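Side-chain contact in alpha-fucosidase (Bifidobacterium bifidum, PDB 2EAB), which probably hydrolyses alpha-1,2-fucosidic linkages, releasing L-fucose from glycans, as the catalytic-domain piece of a longer, calcium-binding glycoside hydrolase family 95 protein: residues A[880-885]-A[892-897]. Sequence-based numbering, arbitrary orientation.
Sequences SLLVFD and YTITKK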
loop_
_atom_site.group_PDB
_atom_site.type_symbol
_atom_site.label_atom_id
_atom_site.label_comp_id
_atom_site.label_asym_id
_atom_site.label_seq_id
_atom_site.Cartn_x
_atom_site.Cartn_y
_atom_site.Cartn_z
ATOM N N SER A 880 31.491 7.138 -8.053
ATOM C CA SER A 880 32.201 5.902 -7.724
ATOM C C SER A 880 31.391 4.938 -6.863
ATOM O O SER A 880 30.540 5.360 -6.068
ATOM C CB SER A 880 33.520 6.210 -7.014
ATOM O OG SER A 880 34.461 6.788 -7.901
ATOM N N LEU A 881 31.671 3.648 -7.036
ATOM C CA LEU A 881 31.190 2.604 -6.137
ATOM C C LEU A 881 32.357 1.887 -5.481
ATOM O O LEU A 881 33.435 1.748 -6.076
ATOM C CB LEU A 881 30.371 1.550 -6.885
ATOM C CG LEU A 881 29.244 1.931 -7.835
ATOM C CD1 LEU A 881 28.623 0.657 -8.366
ATOM C CD2 LEU A 881 28.191 2.779 -7.156
ATOM N N LEU A 882 32.123 1.426 -4.257
ATOM C CA LEU A 882 32.955 0.415 -3.618
ATOM C C LEU A 882 32.351 -0.945 -3.921
ATOM O O LEU A 882 31.164 -1.172 -3.666
ATOM C CB LEU A 882 32.983 0.629 -2.109
ATOM C CG LEU A 882 33.826 1.800 -1.609
ATOM C CD1 LEU A 882 33.380 2.225 -0.221
ATOM C CD2 LEU A 882 35.311 1.438 -1.613
ATOM N N VAL A 883 33.159 -1.842 -4.473
ATOM C CA VAL A 883 32.694 -3.162 -4.873
ATOM C C VAL A 883 33.471 -4.222 -4.109
ATOM O O VAL A 883 34.705 -4.252 -4.158
ATOM C CB VAL A 883 32.855 -3.382 -6.400
ATOM C CG1 VAL A 883 32.389 -4.777 -6.803
ATOM C CG2 VAL A 883 32.085 -2.321 -7.178
ATOM N N PHE A 884 32.754 -5.096 -3.411
ATOM C CA PHE A 884 33.397 -6.128 -2.604
ATOM C C PHE A 884 32.537 -7.365 -2.449
ATOM O O PHE A 884 31.307 -7.295 -2.518
ATOM C CB PHE A 884 33.855 -5.584 -1.237
ATOM C CG PHE A 884 32.773 -4.892 -0.434
ATOM C CD1 PHE A 884 32.136 -5.555 0.613
ATOM C CD2 PHE A 884 32.426 -3.567 -0.693
ATOM C CE1 PHE A 884 31.157 -4.912 1.378
ATOM C CE2 PHE A 884 31.443 -2.923 0.059
ATOM C CZ PHE A 884 30.814 -3.592 1.097
ATOM N N ASP A 885 33.197 -8.504 -2.269
ATOM C CA ASP A 885 32.516 -9.747 -1.943
ATOM C C ASP A 885 31.921 -9.661 -0.555
ATOM O O ASP A 885 32.457 -8.987 0.318
ATOM C CB ASP A 885 33.495 -10.923 -1.969
ATOM C CG ASP A 885 34.030 -11.218 -3.357
ATOM O OD1 ASP A 885 33.410 -10.812 -4.363
ATOM O OD2 ASP A 885 35.091 -11.871 -3.436
ATOM N N TYR A 892 29.393 -5.336 7.313
ATOM C CA TYR A 892 30.555 -4.589 6.847
ATOM C C TYR A 892 30.400 -3.139 7.248
ATOM O O TYR A 892 29.317 -2.560 7.112
ATOM C CB TYR A 892 30.697 -4.740 5.327
ATOM C CG TYR A 892 30.815 -6.191 4.951
ATOM C CD1 TYR A 892 32.065 -6.800 4.849
ATOM C CD2 TYR A 892 29.679 -6.976 4.768
ATOM C CE1 TYR A 892 32.179 -8.144 4.544
ATOM C CE2 TYR A 892 29.783 -8.322 4.468
ATOM C CZ TYR A 892 31.035 -8.899 4.353
ATOM O OH TYR A 892 31.135 -10.234 4.061
ATOM N N THR A 893 31.478 -2.566 7.767
ATOM C CA THR A 893 31.458 -1.193 8.229
ATOM C C THR A 893 32.274 -0.322 7.280
ATOM O O THR A 893 33.438 -0.624 6.985
ATOM C CB THR A 893 31.972 -1.084 9.683
ATOM O OG1 THR A 893 31.224 -1.974 10.521
ATOM C CG2 THR A 893 31.824 0.330 10.212
ATOM N N ILE A 894 31.648 0.746 6.798
ATOM C CA ILE A 894 32.250 1.636 5.812
ATOM C C ILE A 894 32.438 3.011 6.430
ATOM O O ILE A 894 31.479 3.620 6.910
ATOM C CB ILE A 894 31.391 1.724 4.529
ATOM C CG1 ILE A 894 31.088 0.317 3.992
ATOM C CG2 ILE A 894 32.090 2.568 3.474
ATOM C CD1 ILE A 894 30.093 0.284 2.844
ATOM N N THR A 895 33.685 3.481 6.431
ATOM C CA THR A 895 34.057 4.730 7.097
ATOM C C THR A 895 35.025 5.532 6.232
ATOM O O THR A 895 35.660 4.979 5.339
ATOM C CB THR A 895 34.735 4.454 8.455
ATOM O OG1 THR A 895 35.773 3.482 8.274
ATOM C CG2 THR A 895 33.725 3.940 9.477
ATOM N N LYS A 896 35.130 6.833 6.504
ATOM C CA LYS A 896 36.065 7.705 5.789
ATOM C C LYS A 896 37.503 7.254 5.985
ATOM O O LYS A 896 37.917 6.945 7.108
ATOM C CB LYS A 896 35.969 9.141 6.293
ATOM C CG LYS A 896 34.726 9.906 5.901
ATOM C CD LYS A 896 34.833 11.360 6.368
ATOM C CE LYS A 896 34.986 11.486 7.887
ATOM N NZ LYS A 896 33.815 10.955 8.646
ATOM N N LYS A 897 38.268 7.236 4.897
ATOM C CA LYS A 897 39.709 7.007 4.985
ATOM C C LYS A 897 40.388 8.186 5.680
ATOM O O LYS A 897 39.971 9.336 5.526
ATOM C CB LYS A 897 40.313 6.809 3.598
ATOM C CG LYS A 897 39.925 5.503 2.927
ATOM C CD LYS A 897 40.593 5.353 1.567
ATOM C CE LYS A 897 40.037 6.346 0.556
ATOM N NZ LYS A 897 40.830 6.350 -0.704
#
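F884 and Y892 pack their aromatic rings against each other at the heart of this contact. CE1 of F884 comes down over one face of the Y892 ring, 3.8 Å from Y892 CG. The same carbon lies 4.0 Å from Y892 CB. The ring centroids are 5.5 Å apart and the planes are inclined at 57°, an oblique pairing, with the two side chains running past one another in opposite senses. The F884 torsion (chi1 54°) sets CG between its backbone N and carbonyl carbon and brings CE1 to the base of the tyrosine ring. With chi1 at -58°, CG of Y892 stands opposite the carbonyl carbon and the ring runs back toward the turn that joins the strands. Its hydroxyl is hydrogen-bonded with the backbone N of T887. That bond holds the polar end of a largely buried side chain.

I894 continues the apolar layer along the strand. Its two branches meet different partners. CD1 of I894 reaches F884 CZ at 4.3 Å, while CG2 of I894 touches L882 CD1 at 3.9 Å. L882 and F884, two residues apart, thus present their side chains on the same side of their strand, as do Y892 and I894 on theirs.

The strand axes approach to 11.4 Å, a distance bridged by side chains. The contact is part of a beta-sandwich core in the family 95 C-terminal domain, away from the calcium site. The chain crosses from one sheet to the other through residues 885-889. Strand 880-884 lies between strands 847-851 and 871-874. Strand 890-896 lies between 833-841 and 859-863 in the facing sheet. L839 and V861 of those two strands also touch F884, and I851 of strand 847-851 packs on I894.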